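Local coordinates for protein glyoxylate reductase (Paecilomyces sp. J18, PDB 3WNV) that probably reduces glyoxylate to glycolate with a nicotinamide cofactor, as a fungal member of the D-isomer specific 2-hydroxyacid dehydrogenase family, at residues A[267-270]-A[271-275]; A[241-244]-A[245-249]; A[274-278]-A[279-283]. One frame throughout, in Å; residues are numbered along the deposited sequence.

Contact 1: A[267-270]-A[271-275]; sequences LDVY and ENEPQ
Glu273 folds back over the backbone of Tyr270 in the loop that leaves strand 262-267 of the Rossmann-type cofactor domain. Its OE1 accepts the backbone N-H of Tyr270 at 3.1 Å, with an N-H...O angle of 154°. The oxygen uses its anti lone pair, the one turned away from OE2. CG sits between the backbone N and the carbonyl carbon (chi1 71°), and the chain then runs extended, which carries the carboxylate back along the loop to Tyr270. Glu273 OE1 also lies 3.6 Å from Val269 CB, and the two side chains run at a slant to each other. The return bond, from Glu273 N to Tyr270 O at 3.4 Å, is weak. Water 1 lies 2.7 Å from Tyr270 O and accepts the N-H of Glu273. OE1 closes the turn, and OE2 ties it to the loop by bonding His291 ND1. The pair is consistent with the active-site acid-histidine pair of D-2-hydroxyacid dehydrogenases. The Tyr270 side chain leads away from the turn, and its OH bonds to Leu289 O. A cis peptide bond precedes Pro274, and the chain then bends back toward the tyrosine. There Gln275 O comes to 3.7 Å from Tyr270 CB.

Contact 2: A[241-244]-A[245-249]; sequences NTAR and GALID. With SO4 (sulfate ion), chain C.
The guanidinium of Arg244 meets a sulfate ion at its edge, with the sulfur in its plane. Arg244 NH1 donates to sulfate O1 and Arg244 NH2 to sulfate O3, both at 3.0 Å. NH1 also donates to Ala243 O, which lies 17° out of the guanidinium plane, and NE forms a salt bridge with Asp90. These partners fix the rotation of the group. The sulfate probably comes from the crystallisation liquor, and Ala87 N and Gly88 N bind it too. An arginine holding an anion is consistent with binding of a substrate carboxylate in this family. The Asn241 amide is the second flat group. Its OD1 accepts Ala243 N at 3.1 Å, closing an Asx turn, although the donor stands above the carbonyl plane. Its ND2 donates to Arg244 O at 3.1 Å, while Leu247 N reaches the same oxygen from the opposite face at 3.3 Å. CG of Asn241 is anti to the backbone N (chi1 -163°), which places OD1 by Ala243 N and ND2 by Arg244 O. Ile248 CD1 comes from the opposite direction to 3.5 Å from Asn241 ND2. With an alanine in place of Asn241, Ala243 N would probably lose its side-chain acceptor, Arg244 O would be left with Leu247 N of its two donors, and a gap would open beside Ile248. Ala243 CB packs against Leu247 CD1 at 3.8 Å. The stretch links strand 237-241 to helix 250-259, where Asp249 is the N-cap and its OD1 accepts Ala252 N. Asn241 and Leu247 touch Leu213 of strand 210-213, and Thr242 packs against helix 112-127.

Contact 3: A[274-278]-A[279-283]; sequences PQVEP and GLLNN
Val276 lies across the first turn of the short helix 278-281, its side chain at about a right angle to that of Leu281. Glu277 is the N-cap of this helix, which belongs to the Rossmann-type cofactor domain. CG1 of Val276 does the touching. It is anti to the backbone N (chi1 174°) and meets CB of Leu281 at 3.9 Å and CB of Leu280 at 4.0 Å. Both leucines touch the same methyl group. Both have CG anti to the backbone N, yet they lead to different surroundings. Leu280 is buried and packs on Val254 and Leu257 of helix 250-259 and on Val265 and Leu267 of strand 262-267. Leu281 is exposed.

The Glu277 carboxylate leads away from the helix, and its carbonyl does the bonding instead. Glu277 O accepts Leu281 N at 3.0 Å, nearly along the C=O axis, and Leu280 N at 2.9 Å from above the carbonyl plane. The cap residue is itself held from outside, since Glu277 N donates to Glu250 OE2. Pro278, with no N-H to offer, takes the first helical position. One residue further along, Asn282 N donates to Pro278 O at 2.8 Å. The Asn282 side chain curls over this same carbonyl, with CG 3.1 Å from Pro278 O.

Overall arrangement
The three contacts follow one another along the chain in the order 2, 1, 3, all within the Rossmann-type cofactor domain. Contact 2 follows strand 237-241, and contact 1 leaves the adjacent parallel strand 262-267. Helix 250-259 connects the two strands. The centres of contacts 1 and 2 are about 8 Å apart, and Val269 packs on Asn241 and Gly245. Contact 3 continues directly from contact 1, sharing Pro274 and Gln275, with centres about 9 Å apart. Tyr270 touches Val276. Contacts 2 and 3 do not meet; their nearest atoms are about 7 Å apart. Contacts 1 and 2, at the ends of adjacent strands, probably line the active site, while contact 3 continues the chain at the domain surface.

Contact 1: A[267-270]-A[271-275]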
ATOM      1  N   LEU A 267      -2.049 -10.534  -7.895  1.00  7.59           N
ATOM      2  CA  LEU A 267      -1.235  -9.878  -6.855  1.00 10.84           C
ATOM      3  C   LEU A 267      -0.399  -8.736  -7.384  1.00  9.56           C
ATOM      4  O   LEU A 267       0.157  -8.846  -8.463  1.00  9.32           O
ATOM      5  CB  LEU A 267      -0.276 -10.904  -6.225  1.00  8.13           C
ATOM      6  CG  LEU A 267      -0.989 -12.155  -5.669  1.00 10.98           C
ATOM      7  CD1 LEU A 267       0.066 -13.093  -5.098  1.00 10.38           C
ATOM      8  CD2 LEU A 267      -2.035 -11.809  -4.589  1.00  9.39           C
ATOM      9  N   ASP A 268      -0.222  -7.696  -6.556  1.00  6.39           N
ATOM     10  CA  ASP A 268       0.658  -6.587  -6.868  1.00  8.40           C
ATOM     11  C   ASP A 268       1.669  -6.524  -5.757  1.00  8.95           C
ATOM     12  O   ASP A 268       2.642  -5.799  -5.842  1.00  9.33           O
ATOM     13  CB  ASP A 268      -0.146  -5.298  -6.893  1.00 13.16           C
ATOM     14  CG  ASP A 268       0.605  -4.136  -7.559  1.00 13.76           C
ATOM     15  OD1 ASP A 268       1.276  -4.365  -8.604  1.00 13.39           O
ATOM     16  OD2 ASP A 268       0.497  -3.009  -7.026  1.00 11.03           O
ATOM     17  N   VAL A 269       1.473  -7.328  -4.730  1.00  7.00           N
ATOM     18  CA  VAL A 269       2.350  -7.253  -3.540  1.00 10.39           C
ATOM     19  C   VAL A 269       2.680  -8.624  -2.977  1.00 12.42           C
ATOM     20  O   VAL A 269       1.930  -9.579  -3.192  1.00 12.28           O
ATOM     21  CB  VAL A 269       1.715  -6.370  -2.420  1.00  7.98           C
ATOM     22  CG1 VAL A 269       1.609  -4.939  -2.888  1.00  9.46           C
ATOM     23  CG2 VAL A 269       0.339  -6.928  -1.988  1.00  9.87           C
ATOM     24  N   TYR A 270       3.792  -8.723  -2.242  1.00 13.27           N
ATOM     25  CA  TYR A 270       4.343 -10.014  -1.826  1.00 15.45           C
ATOM     26  C   TYR A 270       4.971  -9.938  -0.450  1.00 14.00           C
ATOM     27  O   TYR A 270       5.490  -8.884  -0.036  1.00 14.19           O
ATOM     28  CB  TYR A 270       5.399 -10.531  -2.838  1.00 10.91           C
ATOM     29  CG  TYR A 270       4.828 -10.462  -4.228  1.00  9.45           C
ATOM     30  CD1 TYR A 270       4.025 -11.486  -4.715  1.00 11.95           C
ATOM     31  CD2 TYR A 270       5.009  -9.320  -4.993  1.00  9.01           C
ATOM     32  CE1 TYR A 270       3.456 -11.405  -5.983  1.00 10.02           C
ATOM     33  CE2 TYR A 270       4.438  -9.218  -6.244  1.00 10.94           C
ATOM     34  CZ  TYR A 270       3.653 -10.253  -6.720  1.00  9.36           C
ATOM     35  OH  TYR A 270       3.096 -10.123  -7.973  1.00 10.94           O
ATOM     36  N   GLU A 271       4.978 -11.065   0.236  1.00 10.51           N
ATOM     37  CA  GLU A 271       5.434 -11.077   1.624  1.00 13.30           C
ATOM     38  C   GLU A 271       6.881 -10.631   1.825  1.00 18.17           C
ATOM     39  O   GLU A 271       7.171  -9.994   2.829  1.00 18.57           O
ATOM     40  CB  GLU A 271       5.211 -12.457   2.246  1.00 15.32           C
ATOM     41  CG  GLU A 271       5.615 -12.527   3.713  1.00 17.04           C
ATOM     42  CD  GLU A 271       5.182 -13.823   4.373  1.00 18.69           C
ATOM     43  OE1 GLU A 271       4.617 -14.676   3.662  1.00 18.50           O
ATOM     44  OE2 GLU A 271       5.420 -13.993   5.598  1.00 22.77           O
ATOM     45  N   ASN A 272       7.780 -10.974   0.897  1.00 16.63           N
ATOM     46  CA  ASN A 272       9.178 -10.575   1.007  1.00 19.51           C
ATOM     47  C   ASN A 272       9.675  -9.834  -0.210  1.00 18.98           C
ATOM     48  O   ASN A 272      10.782 -10.082  -0.706  1.00 18.57           O
ATOM     49  CB  ASN A 272      10.034 -11.803   1.268  1.00 20.28           C
ATOM     50  CG  ASN A 272       9.719 -12.424   2.617  1.00 28.42           C
ATOM     51  OD1 ASN A 272       9.997 -11.820   3.653  1.00 32.12           O
ATOM     52  ND2 ASN A 272       9.131 -13.614   2.616  1.00 32.20           N
ATOM     53  N   GLU A 273       8.856  -8.911  -0.703  1.00 21.65           N
ATOM     54  CA  GLU A 273       9.168  -8.264  -1.971  1.00 20.80           C
ATOM     55  C   GLU A 273      10.480  -7.488  -1.813  1.00 20.94           C
ATOM     56  O   GLU A 273      10.756  -6.937  -0.758  1.00 22.01           O
ATOM     57  CB  GLU A 273       7.969  -7.437  -2.501  1.00 29.93           C
ATOM     58  CG  GLU A 273       7.651  -6.181  -1.759  1.00 29.69           C
ATOM     59  CD  GLU A 273       6.442  -5.451  -2.341  1.00 21.20           C
ATOM     60  OE1 GLU A 273       5.312  -6.032  -2.338  1.00 15.34           O
ATOM     61  OE2 GLU A 273       6.610  -4.284  -2.754  1.00 18.61           O
ATOM     62  N   PRO A 274      11.337  -7.503  -2.851  1.00 23.30           N
ATOM     63  CA  PRO A 274      10.988  -7.961  -4.208  1.00 21.15           C
ATOM     64  C   PRO A 274      11.095  -9.478  -4.473  1.00 21.11           C
ATOM     65  O   PRO A 274      10.911  -9.884  -5.623  1.00 22.08           O
ATOM     66  CB  PRO A 274      12.011  -7.238  -5.073  1.00 21.15           C
ATOM     67  CG  PRO A 274      13.233  -7.189  -4.177  1.00 25.54           C
ATOM     68  CD  PRO A 274      12.695  -6.940  -2.788  1.00 20.59           C
ATOM     69  N   GLN A 275      11.360 -10.300  -3.465  1.00 15.08           N
ATOM     70  CA  GLN A 275      11.308 -11.738  -3.689  1.00 16.53           C
ATOM     71  C   GLN A 275       9.853 -12.164  -3.789  1.00 18.34           C
ATOM     72  O   GLN A 275       8.981 -11.541  -3.169  1.00 16.99           O
ATOM     73  CB  GLN A 275      12.002 -12.503  -2.561  1.00 21.07           C
ATOM     74  CG  GLN A 275      13.451 -12.091  -2.318  1.00 31.34           C
ATOM     75  CD  GLN A 275      14.235 -11.943  -3.604  1.00 42.84           C
ATOM     76  OE1 GLN A 275      14.112 -12.761  -4.517  1.00 48.10           O
ATOM     77  NE2 GLN A 275      15.044 -10.887  -3.688  1.00 46.78           N
TER
HETATM   78  O   HOH W   1       7.125  -7.149   1.174  1.00 34.24           O

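Contact 2: A[241-244]-A[245-249]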
ATOM      1  N   ASN A 241      -4.680  -9.073  -4.072  1.00  8.65           N
ATOM      2  CA  ASN A 241      -4.023  -8.263  -3.070  1.00 10.25           C
ATOM      3  C   ASN A 241      -3.228  -7.164  -3.685  1.00  8.49           C
ATOM      4  O   ASN A 241      -2.288  -7.412  -4.361  1.00  8.98           O
ATOM      5  CB  ASN A 241      -3.083  -9.144  -2.242  1.00  9.10           C
ATOM      6  CG  ASN A 241      -2.669  -8.515  -0.943  1.00 12.18           C
ATOM      7  OD1 ASN A 241      -3.151  -7.476  -0.601  1.00 11.40           O
ATOM      8  ND2 ASN A 241      -1.821  -9.187  -0.216  1.00  8.51           N
ATOM      9  N   THR A 242      -3.622  -5.946  -3.424  1.00  6.49           N
ATOM     10  CA  THR A 242      -2.863  -4.796  -3.798  1.00  5.67           C
ATOM     11  C   THR A 242      -2.339  -4.010  -2.584  1.00  7.06           C
ATOM     12  O   THR A 242      -1.834  -2.959  -2.730  1.00 10.76           O
ATOM     13  CB  THR A 242      -3.643  -3.863  -4.701  1.00 13.33           C
ATOM     14  OG1 THR A 242      -4.796  -3.480  -4.009  1.00 13.61           O
ATOM     15  CG2 THR A 242      -4.053  -4.546  -5.966  1.00 13.67           C
ATOM     16  N   ALA A 243      -2.487  -4.585  -1.406  1.00  9.49           N
ATOM     17  CA  ALA A 243      -2.231  -3.888  -0.143  1.00 12.15           C
ATOM     18  C   ALA A 243      -0.814  -4.104   0.370  1.00 13.23           C
ATOM     19  O   ALA A 243       0.088  -3.321   0.073  1.00 10.09           O
ATOM     20  CB  ALA A 243      -3.281  -4.290   0.933  1.00 13.94           C
ATOM     21  N   ARG A 244      -0.619  -5.146   1.182  1.00 10.57           N
ATOM     22  CA  ARG A 244       0.707  -5.501   1.653  1.00 12.98           C
ATOM     23  C   ARG A 244       0.805  -7.011   1.564  1.00  9.14           C
ATOM     24  O   ARG A 244      -0.111  -7.709   1.974  1.00  9.42           O
ATOM     25  CB  ARG A 244       0.904  -5.028   3.111  1.00 11.36           C
ATOM     26  CG  ARG A 244       1.103  -3.514   3.248  1.00 10.55           C
ATOM     27  CD  ARG A 244       2.475  -3.156   2.682  1.00 16.87           C
ATOM     28  NE  ARG A 244       2.839  -1.738   2.877  1.00 12.92           N
ATOM     29  CZ  ARG A 244       2.587  -0.780   1.982  1.00 15.83           C
ATOM     30  NH1 ARG A 244       1.945  -1.075   0.842  1.00 15.72           N
ATOM     31  NH2 ARG A 244       2.949   0.479   2.230  1.00 17.05           N
ATOM     32  N   GLY A 245       1.914  -7.552   1.052  1.00 10.10           N
ATOM     33  CA  GLY A 245       1.901  -8.977   0.754  1.00  9.52           C
ATOM     34  C   GLY A 245       1.925  -9.806   2.025  1.00 12.72           C
ATOM     35  O   GLY A 245       1.432 -10.925   2.039  1.00 12.25           O
ATOM     36  N   ALA A 246       2.449  -9.237   3.107  1.00 12.50           N
ATOM     37  CA  ALA A 246       2.623 -10.001   4.332  1.00 10.52           C
ATOM     38  C   ALA A 246       1.324 -10.187   5.097  1.00 11.31           C
ATOM     39  O   ALA A 246       1.294 -10.885   6.133  1.00 11.18           O
ATOM     40  CB  ALA A 246       3.718  -9.379   5.257  1.00 11.97           C
ATOM     41  N   LEU A 247       0.234  -9.642   4.571  1.00 14.15           N
ATOM     42  CA  LEU A 247      -1.098  -9.913   5.111  1.00 11.47           C
ATOM     43  C   LEU A 247      -1.497 -11.351   4.841  1.00 11.26           C
ATOM     44  O   LEU A 247      -2.398 -11.897   5.493  1.00 11.32           O
ATOM     45  CB  LEU A 247      -2.151  -8.996   4.472  1.00 12.52           C
ATOM     46  CG  LEU A 247      -2.012  -7.487   4.727  1.00 11.07           C
ATOM     47  CD1 LEU A 247      -3.016  -6.796   3.783  1.00 11.05           C
ATOM     48  CD2 LEU A 247      -2.288  -7.117   6.197  1.00 12.99           C
ATOM     49  N   ILE A 248      -0.831 -11.970   3.868  1.00 11.16           N
ATOM     50  CA  ILE A 248      -1.116 -13.348   3.531  1.00 11.27           C
ATOM     51  C   ILE A 248       0.135 -14.164   3.826  1.00 14.72           C
ATOM     52  O   ILE A 248       1.242 -13.695   3.585  1.00 13.19           O
ATOM     53  CB  ILE A 248      -1.443 -13.519   2.036  1.00 13.27           C
ATOM     54  CG1 ILE A 248      -2.584 -12.595   1.662  1.00 13.75           C
ATOM     55  CG2 ILE A 248      -1.737 -15.027   1.743  1.00 16.75           C
ATOM     56  CD1 ILE A 248      -2.901 -12.525   0.165  1.00 13.07           C
ATOM     57  N   ASP A 249      -0.066 -15.350   4.409  1.00 13.28           N
ATOM     58  CA  ASP A 249       0.971 -16.356   4.586  1.00 15.35           C
ATOM     59  C   ASP A 249       1.254 -16.912   3.183  1.00 13.71           C
ATOM     60  O   ASP A 249       0.530 -17.789   2.689  1.00 14.20           O
ATOM     61  CB  ASP A 249       0.452 -17.462   5.533  1.00 12.69           C
ATOM     62  CG  ASP A 249       1.474 -18.558   5.769  1.00 22.04           C
ATOM     63  OD1 ASP A 249       2.434 -18.641   4.990  1.00 17.66           O
ATOM     64  OD2 ASP A 249       1.331 -19.349   6.737  1.00 23.74           O
TER
HETATM   65  S   SO4 C 401       1.357   2.760  -0.580  1.00 28.67           S
HETATM   66  O1  SO4 C 401       1.285   1.332  -0.838  1.00 39.05           O
HETATM   67  O2  SO4 C 401       0.036   3.380  -0.588  1.00 30.42           O
HETATM   68  O3  SO4 C 401       1.894   2.909   0.804  1.00 21.65           O
HETATM   69  O4  SO4 C 401       2.177   3.412  -1.583  1.00 32.86           O

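Contact 3: A[274-278]-A[279-283]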
ATOM      1  N   PRO A 274      11.337  -7.503  -2.851  1.00 23.30           N
ATOM      2  CA  PRO A 274      10.988  -7.961  -4.208  1.00 21.15           C
ATOM      3  C   PRO A 274      11.095  -9.478  -4.473  1.00 21.11           C
ATOM      4  O   PRO A 274      10.911  -9.884  -5.623  1.00 22.08           O
ATOM      5  CB  PRO A 274      12.011  -7.238  -5.073  1.00 21.15           C
ATOM      6  CG  PRO A 274      13.233  -7.189  -4.177  1.00 25.54           C
ATOM      7  CD  PRO A 274      12.695  -6.940  -2.788  1.00 20.59           C
ATOM      8  N   GLN A 275      11.360 -10.300  -3.465  1.00 15.08           N
ATOM      9  CA  GLN A 275      11.308 -11.738  -3.689  1.00 16.53           C
ATOM     10  C   GLN A 275       9.853 -12.164  -3.789  1.00 18.34           C
ATOM     11  O   GLN A 275       8.981 -11.541  -3.169  1.00 16.99           O
ATOM     12  CB  GLN A 275      12.002 -12.503  -2.561  1.00 21.07           C
ATOM     13  CG  GLN A 275      13.451 -12.091  -2.318  1.00 31.34           C
ATOM     14  CD  GLN A 275      14.235 -11.943  -3.604  1.00 42.84           C
ATOM     15  OE1 GLN A 275      14.112 -12.761  -4.517  1.00 48.10           O
ATOM     16  NE2 GLN A 275      15.044 -10.887  -3.688  1.00 46.78           N
ATOM     17  N   VAL A 276       9.579 -13.210  -4.564  1.00 19.81           N
ATOM     18  CA  VAL A 276       8.239 -13.803  -4.649  1.00 17.46           C
ATOM     19  C   VAL A 276       8.411 -15.306  -4.403  1.00 19.67           C
ATOM     20  O   VAL A 276       9.380 -15.919  -4.897  1.00 20.81           O
ATOM     21  CB  VAL A 276       7.625 -13.579  -6.069  1.00 11.57           C
ATOM     22  CG1 VAL A 276       6.303 -14.310  -6.236  1.00 15.08           C
ATOM     23  CG2 VAL A 276       7.519 -12.059  -6.421  1.00 15.26           C
ATOM     24  N   GLU A 277       7.522 -15.929  -3.631  1.00 16.78           N
ATOM     25  CA  GLU A 277       7.666 -17.387  -3.439  1.00 14.88           C
ATOM     26  C   GLU A 277       7.727 -18.077  -4.794  1.00 18.48           C
ATOM     27  O   GLU A 277       6.935 -17.779  -5.676  1.00 18.47           O
ATOM     28  CB  GLU A 277       6.513 -17.985  -2.625  1.00 17.01           C
ATOM     29  CG  GLU A 277       6.564 -17.692  -1.140  1.00 20.62           C
ATOM     30  CD  GLU A 277       7.751 -18.314  -0.455  1.00 24.01           C
ATOM     31  OE1 GLU A 277       7.979 -19.532  -0.605  1.00 25.70           O
ATOM     32  OE2 GLU A 277       8.468 -17.575   0.253  1.00 27.34           O
ATOM     33  N   PRO A 278       8.683 -19.002  -4.973  1.00 21.52           N
ATOM     34  CA  PRO A 278       8.876 -19.631  -6.284  1.00 24.22           C
ATOM     35  C   PRO A 278       7.618 -20.295  -6.844  1.00 19.65           C
ATOM     36  O   PRO A 278       7.290 -20.067  -8.011  1.00 22.37           O
ATOM     37  CB  PRO A 278       9.938 -20.701  -6.003  1.00 27.35           C
ATOM     38  CG  PRO A 278      10.671 -20.219  -4.839  1.00 27.15           C
ATOM     39  CD  PRO A 278       9.633 -19.508  -3.977  1.00 23.18           C
ATOM     40  N   GLY A 279       6.910 -21.080  -6.030  1.00 20.07           N
ATOM     41  CA  GLY A 279       5.700 -21.740  -6.492  1.00 22.45           C
ATOM     42  C   GLY A 279       4.645 -20.751  -6.939  1.00 22.92           C
ATOM     43  O   GLY A 279       3.735 -21.088  -7.708  1.00 19.02           O
ATOM     44  N   LEU A 280       4.761 -19.516  -6.471  1.00 21.71           N
ATOM     45  CA  LEU A 280       3.846 -18.468  -6.915  1.00 17.04           C
ATOM     46  C   LEU A 280       4.334 -17.878  -8.262  1.00 14.52           C
ATOM     47  O   LEU A 280       3.597 -17.834  -9.255  1.00 16.43           O
ATOM     48  CB  LEU A 280       3.778 -17.412  -5.818  1.00 20.64           C
ATOM     49  CG  LEU A 280       2.735 -16.331  -5.895  1.00 21.09           C
ATOM     50  CD1 LEU A 280       1.381 -16.979  -6.120  1.00 28.89           C
ATOM     51  CD2 LEU A 280       2.724 -15.533  -4.584  1.00 16.60           C
ATOM     52  N   LEU A 281       5.595 -17.476  -8.295  1.00 17.11           N
ATOM     53  CA  LEU A 281       6.174 -16.861  -9.480  1.00 19.00           C
ATOM     54  C   LEU A 281       6.081 -17.798 -10.661  1.00 15.92           C
ATOM     55  O   LEU A 281       5.870 -17.349 -11.791  1.00 19.28           O
ATOM     56  CB  LEU A 281       7.642 -16.490  -9.215  1.00 20.19           C
ATOM     57  CG  LEU A 281       8.296 -15.476 -10.146  1.00 24.09           C
ATOM     58  CD1 LEU A 281       7.425 -14.243 -10.224  1.00 22.68           C
ATOM     59  CD2 LEU A 281       9.688 -15.121  -9.615  1.00 22.64           C
ATOM     60  N   ASN A 282       6.164 -19.107 -10.399  1.00 17.24           N
ATOM     61  CA  ASN A 282       6.292 -20.085 -11.489  1.00 23.53           C
ATOM     62  C   ASN A 282       4.960 -20.599 -11.959  1.00 22.57           C
ATOM     63  O   ASN A 282       4.909 -21.441 -12.839  1.00 19.72           O
ATOM     64  CB  ASN A 282       7.164 -21.283 -11.092  1.00 21.91           C
ATOM     65  CG  ASN A 282       8.584 -20.884 -10.725  1.00 21.66           C
ATOM     66  OD1 ASN A 282       9.052 -19.792 -11.064  1.00 21.37           O
ATOM     67  ND2 ASN A 282       9.280 -21.777 -10.007  1.00 26.60           N
ATOM     68  N   ASN A 283       3.882 -20.090 -11.374  1.00 18.16           N
ATOM     69  CA  ASN A 283       2.523 -20.557 -11.696  1.00 15.09           C
ATOM     70  C   ASN A 283       1.873 -19.692 -12.801  1.00 17.60           C
ATOM     71  O   ASN A 283       1.511 -18.531 -12.566  1.00 16.74           O
ATOM     72  CB  ASN A 283       1.672 -20.498 -10.412  1.00 16.12           C
ATOM     73  CG  ASN A 283       0.306 -21.093 -10.586  1.00 19.76           C
ATOM     74  OD1 ASN A 283      -0.172 -21.265 -11.701  1.00 18.81           O
ATOM     75  ND2 ASN A 283      -0.344 -21.392  -9.474  1.00 22.36           N
TER